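Local coordinates for protein adenylyltransferase and sulfurtransferase uba4 (Chaetomium thermophilum, PDB 6YUB) that probably adenylates the C-terminal glycine of a ubiquitin-like sulfur carrier and transfers sulfur to it, serving tRNA wobble-uridine thiolation and molybdenum cofactor synthesis, at residues E99-P102 against L103-Y106; P115-A118 against A119-K123; Y139-S142 against D143-L147. All blocks are in the same frame, centred on the assembly; numbering follows the deposited sequence.

How the contacts relate
All three contacts are local and lie in the ThiF-family adenylyltransferase part of the protein, round the parallel strands of its Rossmann-type mixed sheet. They follow one another along the chain: contact 1 joins helix 89-100 to strand 105-109, outermost in the sheet within this chain; contact 2 starts helix 118-122; contact 3 takes up most of helix 135-148. Contact 1 stands apart, with its centre about 25 Å from that of contact 2 and 29 Å from that of contact 3. Contacts 2 and 3 have centres about 10 Å apart and touch, V144 packing against A118 and I122. Helix 118-122 thus leans on helix 135-148, whose V146 reaches the zinc cysteines.

Contact 1: residues E99-P102 against L103-Y106; sequences EINP and LPVY
L103 turns its backbone N-H back to N101 in an Asx turn that follows helix 89-100 and leads into strand 105-109, an alpha-to-beta connection of the Rossmann-type fold. The bond from L103 N to N101 OD1 is 3.2 Å long and nearly straight at the hydrogen, but the donor stands above the amide's carbonyl plane, 47° out of it. With CG anti to the backbone N (chi1 -169°), the N101 amide swings over the turn, and L103 CG lies 3.5 Å from OD1. Next along the chain, P104 crosses the N101 side chain at about a right angle, its CD 3.5 Å from N101 CG. The other branch of the amide is held as well: ND2 donates to A54 O and Y15 OH, tying the turn to helices 46-56 and 9-19. Were N101 an alanine, L103 N and A54 O would probably lose these partners, Y15 OH its amide donor, and P104 the flat group it packs on. Y106, second residue of the strand, reaches back with its side chain packed on helix 89-100; its OH donates to N101 O over 2.7 Å, in the carbonyl plane, that oxygen lying at the edge of the tyrosine ring.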
loop_
_atom_site.group_PDB
_atom_site.type_symbol
_atom_site.label_atom_id
_atom_site.label_comp_id
_atom_site.label_asym_id
_atom_site.label_seq_id
_atom_site.Cartn_x
_atom_site.Cartn_y
_atom_site.Cartn_z
ATOM N N GLU B 99 24.916 6.261 -2.885
ATOM C CA GLU B 99 24.896 6.687 -1.492
ATOM C C GLU B 99 24.396 5.573 -0.585
ATOM O O GLU B 99 24.978 5.318 0.479
ATOM C CB GLU B 99 24.020 7.930 -1.332
ATOM C CG GLU B 99 24.615 9.200 -1.923
ATOM C CD GLU B 99 23.749 10.420 -1.658
ATOM O OE1 GLU B 99 22.510 10.281 -1.652
ATOM O OE2 GLU B 99 24.309 11.517 -1.442
ATOM N N ILE B 100 23.313 4.895 -0.990
ATOM C CA ILE B 100 22.734 3.841 -0.167
ATOM C C ILE B 100 23.708 2.679 -0.031
ATOM O O ILE B 100 23.905 2.129 1.062
ATOM C CB ILE B 100 21.395 3.373 -0.768
ATOM C CG1 ILE B 100 20.362 4.499 -0.711
ATOM C CG2 ILE B 100 20.892 2.120 -0.045
ATOM C CD1 ILE B 100 19.080 4.178 -1.452
ATOM N N ASN B 101 24.317 2.278 -1.142
ATOM C CA ASN B 101 25.156 1.089 -1.186
ATOM C C ASN B 101 26.075 1.161 -2.399
ATOM O O ASN B 101 25.611 1.016 -3.539
ATOM C CB ASN B 101 24.288 -0.168 -1.246
ATOM C CG ASN B 101 25.079 -1.433 -1.017
ATOM O OD1 ASN B 101 26.313 -1.407 -0.955
ATOM N ND2 ASN B 101 24.376 -2.555 -0.893
ATOM N N PRO B 102 27.374 1.402 -2.206
ATOM C CA PRO B 102 28.300 1.483 -3.345
ATOM C C PRO B 102 28.862 0.150 -3.816
ATOM O O PRO B 102 29.691 0.147 -4.731
ATOM C CB PRO B 102 29.427 2.374 -2.791
ATOM C CG PRO B 102 29.475 2.025 -1.329
ATOM C CD PRO B 102 28.037 1.737 -0.925
ATOM N N LEU B 103 28.448 -0.967 -3.232
ATOM C CA LEU B 103 29.020 -2.257 -3.597
ATOM C C LEU B 103 28.430 -2.817 -4.891
ATOM O O LEU B 103 29.154 -3.462 -5.661
ATOM C CB LEU B 103 28.829 -3.259 -2.452
ATOM C CG LEU B 103 29.451 -2.858 -1.117
ATOM C CD1 LEU B 103 29.391 -4.003 -0.122
ATOM C CD2 LEU B 103 30.892 -2.391 -1.295
ATOM N N PRO B 104 27.146 -2.609 -5.178
ATOM C CA PRO B 104 26.591 -3.133 -6.433
ATOM C C PRO B 104 27.108 -2.370 -7.643
ATOM O O PRO B 104 27.545 -1.222 -7.555
ATOM C CB PRO B 104 25.074 -2.943 -6.273
ATOM C CG PRO B 104 24.849 -2.677 -4.825
ATOM C CD PRO B 104 26.099 -2.009 -4.330
ATOM N N VAL B 105 27.036 -3.032 -8.794
ATOM C CA VAL B 105 27.361 -2.411 -10.074
ATOM C C VAL B 105 26.080 -1.852 -10.678
ATOM O O VAL B 105 25.069 -2.560 -10.785
ATOM C CB VAL B 105 28.023 -3.421 -11.025
ATOM C CG1 VAL B 105 28.269 -2.785 -12.388
ATOM C CG2 VAL B 105 29.323 -3.939 -10.433
ATOM N N TYR B 106 26.118 -0.581 -11.069
ATOM C CA TYR B 106 24.967 0.097 -11.659
ATOM C C TYR B 106 25.235 0.342 -13.135
ATOM O O TYR B 106 26.279 0.883 -13.494
ATOM C CB TYR B 106 24.677 1.411 -10.929
ATOM C CG TYR B 106 24.404 1.216 -9.453
ATOM C CD1 TYR B 106 23.180 0.727 -9.013
ATOM C CD2 TYR B 106 25.370 1.510 -8.500
ATOM C CE1 TYR B 106 22.924 0.539 -7.670
ATOM C CE2 TYR B 106 25.121 1.326 -7.149
ATOM C CZ TYR B 106 23.894 0.836 -6.743
ATOM O OH TYR B 106 23.629 0.645 -5.400
#

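Contact 2: residues P115-A118 against A119-K123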
loop_
_atom_site.group_PDB
_atom_site.type_symbol
_atom_site.label_atom_id
_atom_site.label_comp_id
_atom_site.label_asym_id
_atom_site.label_seq_id
_atom_site.Cartn_x
_atom_site.Cartn_y
_atom_site.Cartn_z
ATOM N N PRO B 115 10.909 -0.473 -29.523
ATOM C CA PRO B 115 10.845 -1.778 -30.203
ATOM C C PRO B 115 12.127 -2.135 -30.932
ATOM O O PRO B 115 12.393 -3.326 -31.138
ATOM C CB PRO B 115 9.665 -1.617 -31.175
ATOM C CG PRO B 115 8.810 -0.534 -30.556
ATOM C CD PRO B 115 9.790 0.413 -29.901
ATOM N N GLN B 116 12.937 -1.145 -31.318
ATOM C CA GLN B 116 14.171 -1.402 -32.049
ATOM C C GLN B 116 15.339 -1.794 -31.148
ATOM O O GLN B 116 16.324 -2.355 -31.644
ATOM C CB GLN B 116 14.574 -0.166 -32.865
ATOM C CG GLN B 116 13.757 0.057 -34.126
ATOM C CD GLN B 116 12.326 0.461 -33.837
ATOM O OE1 GLN B 116 12.070 1.329 -33.000
ATOM N NE2 GLN B 116 11.376 -0.179 -34.522
ATOM N N ASN B 117 15.263 -1.511 -29.846
ATOM C CA ASN B 117 16.350 -1.851 -28.941
ATOM C C ASN B 117 15.914 -2.664 -27.725
ATOM O O ASN B 117 16.754 -2.959 -26.873
ATOM C CB ASN B 117 17.060 -0.581 -28.447
ATOM C CG ASN B 117 16.148 0.308 -27.613
ATOM O OD1 ASN B 117 15.215 -0.166 -26.943
ATOM N ND2 ASN B 117 16.414 1.606 -27.644
ATOM N N ALA B 118 14.637 -3.034 -27.621
ATOM C CA ALA B 118 14.166 -3.718 -26.421
ATOM C C ALA B 118 14.963 -4.992 -26.172
ATOM O O ALA B 118 15.431 -5.238 -25.052
ATOM C CB ALA B 118 12.674 -4.022 -26.543
ATOM N N ALA B 119 15.146 -5.809 -27.213
ATOM C CA ALA B 119 15.828 -7.085 -27.039
ATOM C C ALA B 119 17.278 -6.887 -26.623
ATOM O O ALA B 119 17.799 -7.629 -25.778
ATOM C CB ALA B 119 15.742 -7.906 -28.324
ATOM N N GLN B 120 17.953 -5.884 -27.198
ATOM C CA GLN B 120 19.334 -5.617 -26.809
ATOM C C GLN B 120 19.429 -5.278 -25.327
ATOM O O GLN B 120 20.347 -5.734 -24.636
ATOM C CB GLN B 120 19.910 -4.473 -27.641
ATOM C CG GLN B 120 19.891 -4.712 -29.131
ATOM C CD GLN B 120 20.026 -3.421 -29.917
ATOM O OE1 GLN B 120 19.143 -3.067 -30.700
ATOM N NE2 GLN B 120 21.140 -2.713 -29.717
ATOM N N ILE B 121 18.490 -4.471 -24.823
ATOM C CA ILE B 121 18.545 -4.019 -23.443
ATOM C C ILE B 121 18.221 -5.157 -22.487
ATOM O O ILE B 121 18.883 -5.322 -21.456
ATOM C CB ILE B 121 17.589 -2.826 -23.245
ATOM C CG1 ILE B 121 18.125 -1.598 -23.984
ATOM C CG2 ILE B 121 17.389 -2.546 -21.763
ATOM C CD1 ILE B 121 17.205 -0.390 -23.945
ATOM N N ILE B 122 17.207 -5.966 -22.819
ATOM C CA ILE B 122 16.664 -6.925 -21.872
ATOM C C ILE B 122 17.494 -8.200 -21.800
ATOM O O ILE B 122 17.595 -8.813 -20.730
ATOM C CB ILE B 122 15.197 -7.232 -22.253
ATOM C CG1 ILE B 122 14.298 -6.059 -21.854
ATOM C CG2 ILE B 122 14.739 -8.532 -21.630
ATOM C CD1 ILE B 122 12.892 -6.134 -22.422
ATOM N N LYS B 123 18.100 -8.614 -22.906
ATOM C CA LYS B 123 18.692 -9.945 -22.983
ATOM C C LYS B 123 19.668 -10.271 -21.859
ATOM O O LYS B 123 19.655 -11.421 -21.389
ATOM C CB LYS B 123 19.395 -10.105 -24.345
ATOM C CG LYS B 123 19.613 -11.549 -24.775
ATOM C CD LYS B 123 20.550 -11.663 -25.979
ATOM C CE LYS B 123 20.160 -10.706 -27.098
ATOM N NZ LYS B 123 20.909 -10.975 -28.360
HETATM O O HOH W 1 14.121 -5.269 -30.053
HETATM O O HOH W 2 16.743 -4.937 -29.918
#
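A118 and N117 carry most of this contact, and I121 and I122 meet them one turn on. A118 O accepts the N-H of I122 at 2.9 Å, while I122 CB and CG1 lie against the same oxygen, CB at 3.4 Å. The A118 methyl turns from the following residues and packs on V144 of helix 135-148. N117 O takes the N-H of I121 at 3.1 Å. With N117 CG between the backbone N and the carbonyl carbon (chi1 64°), the two side chains run side by side in the same direction, the isoleucine's CD1 ending 3.6 Å from N117 OD1. These are the opening bonds of the short helix 118-122, with N117 at its N-cap position. Its side chain makes no capping bond; its amide is spent on the preceding loop, OD1 accepting from T114 N and ND2 donating to D112 O. Water serves the helix start instead. Water 1 donates to P115 O and accepts from A119 N, 3.1 Å away; water 2 bridges Q116 O and Q120 N in the same manner. On its inner side the turn meets the sheet, where I121 and I122 both rest on L38 of strand 36-40.

Contact 3: residues Y139-S142 against D143-L147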
loop_
_atom_site.group_PDB
_atom_site.type_symbol
_atom_site.label_atom_id
_atom_site.label_comp_id
_atom_site.label_asym_id
_atom_site.label_seq_id
_atom_site.Cartn_x
_atom_site.Cartn_y
_atom_site.Cartn_z
ATOM N N TYR B 139 3.162 -3.660 -23.093
ATOM C CA TYR B 139 2.966 -4.768 -24.019
ATOM C C TYR B 139 4.269 -5.140 -24.713
ATOM O O TYR B 139 4.547 -6.325 -24.931
ATOM C CB TYR B 139 1.886 -4.412 -25.043
ATOM C CG TYR B 139 0.476 -4.498 -24.492
ATOM C CD1 TYR B 139 -0.202 -5.705 -24.459
ATOM C CD2 TYR B 139 -0.172 -3.370 -24.002
ATOM C CE1 TYR B 139 -1.491 -5.792 -23.954
ATOM C CE2 TYR B 139 -1.456 -3.446 -23.495
ATOM C CZ TYR B 139 -2.110 -4.660 -23.474
ATOM O OH TYR B 139 -3.388 -4.741 -22.975
ATOM N N LEU B 140 5.089 -4.145 -25.055
ATOM C CA LEU B 140 6.376 -4.427 -25.679
ATOM C C LEU B 140 7.268 -5.238 -24.750
ATOM O O LEU B 140 7.887 -6.225 -25.162
ATOM C CB LEU B 140 7.061 -3.119 -26.075
ATOM C CG LEU B 140 8.512 -3.242 -26.539
ATOM C CD1 LEU B 140 8.604 -4.184 -27.741
ATOM C CD2 LEU B 140 9.093 -1.870 -26.879
ATOM N N ILE B 141 7.359 -4.826 -23.485
ATOM C CA ILE B 141 8.230 -5.523 -22.543
ATOM C C ILE B 141 7.729 -6.942 -22.306
ATOM O O ILE B 141 8.509 -7.902 -22.320
ATOM C CB ILE B 141 8.338 -4.718 -21.233
ATOM C CG1 ILE B 141 9.067 -3.396 -21.490
ATOM C CG2 ILE B 141 9.069 -5.519 -20.171
ATOM C CD1 ILE B 141 8.831 -2.341 -20.418
ATOM N N SER B 142 6.422 -7.106 -22.106
ATOM C CA SER B 142 5.863 -8.446 -21.959
ATOM C C SER B 142 6.230 -9.328 -23.148
ATOM O O SER B 142 6.748 -10.441 -22.983
ATOM C CB SER B 142 4.346 -8.364 -21.797
ATOM O OG SER B 142 3.814 -9.589 -21.331
ATOM N N ASP B 143 5.973 -8.841 -24.364
ATOM C CA ASP B 143 6.299 -9.614 -25.558
ATOM C C ASP B 143 7.759 -10.054 -25.551
ATOM O O ASP B 143 8.063 -11.242 -25.718
ATOM C CB ASP B 143 5.980 -8.789 -26.805
ATOM C CG ASP B 143 4.485 -8.596 -27.007
ATOM O OD1 ASP B 143 3.698 -9.239 -26.272
ATOM O OD2 ASP B 143 4.095 -7.805 -27.890
ATOM N N VAL B 144 8.679 -9.109 -25.329
ATOM C CA VAL B 144 10.102 -9.428 -25.379
ATOM C C VAL B 144 10.475 -10.406 -24.271
ATOM O O VAL B 144 11.274 -11.328 -24.480
ATOM C CB VAL B 144 10.932 -8.132 -25.299
ATOM C CG1 VAL B 144 12.409 -8.446 -25.132
ATOM C CG2 VAL B 144 10.696 -7.279 -26.536
ATOM N N CYS B 145 9.910 -10.225 -23.076
ATOM C CA CYS B 145 10.176 -11.163 -21.991
ATOM C C CYS B 145 9.726 -12.572 -22.356
ATOM O O CYS B 145 10.417 -13.552 -22.056
ATOM C CB CYS B 145 9.483 -10.689 -20.714
ATOM S SG CYS B 145 10.325 -9.293 -19.939
ATOM N N VAL B 146 8.563 -12.695 -23.002
ATOM C CA VAL B 146 8.107 -14.005 -23.447
ATOM C C VAL B 146 9.091 -14.603 -24.439
ATOM O O VAL B 146 9.449 -15.786 -24.345
ATOM C CB VAL B 146 6.690 -13.895 -24.044
ATOM C CG1 VAL B 146 6.382 -15.110 -24.905
ATOM C CG2 VAL B 146 5.665 -13.739 -22.931
ATOM N N LEU B 147 9.555 -13.800 -25.400
ATOM C CA LEU B 147 10.406 -14.337 -26.452
ATOM C C LEU B 147 11.800 -14.675 -25.940
ATOM O O LEU B 147 12.416 -15.635 -26.420
ATOM C CB LEU B 147 10.495 -13.346 -27.611
ATOM C CG LEU B 147 9.209 -13.087 -28.393
ATOM C CD1 LEU B 147 9.444 -12.036 -29.468
ATOM C CD2 LEU B 147 8.675 -14.371 -29.010
#
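D143 folds its carboxylate back over the carbonyl of Y139, one turn earlier in helix 135-148, the crossover helix of a beta-alpha-beta unit between strands 127-130 and 152-158. CG lies anti to the carbonyl carbon, beside the backbone N (chi1 -69°), which lays a face of the carboxylate on Y139 O: the oxygen stands directly above D143 CG, 3.1 Å away. The same oxygen accepts the N-H of D143 at 2.9 Å. Crowding a carbonyl and a carboxylate together is probably eased by the partners of D143 OD2, a salt bridge from R186 and a hydrogen bond from the Y300 hydroxyl. The Y139 ring leads away from this pair and meets Y185 edge-to-face.

On another side of the helix L140 and V144 lie side by side and point the same way, CD1 of the leucine 3.9 Å from CG2 of the valine; that methyl also rests 3.3 Å from L140 O. Toward the sheet, I141 and C145 form a second apolar pair, I141 CG2 standing 4.0 Å from C145 SG; both side chains touch L152 of strand 152-158. The S142 side chain touches L152 as well, while its hydroxyl turns to the short helix 185-188, OG accepting from Y185 N, the residue after the zinc ligand C184. V146 continues that side, touching C184, one of the four cysteines that hold the zinc ion, with C187, C279 and C282. Its backbone N bonds S142 O at 2.9 Å, and its CG2 lies 3.5 Å from that same oxygen.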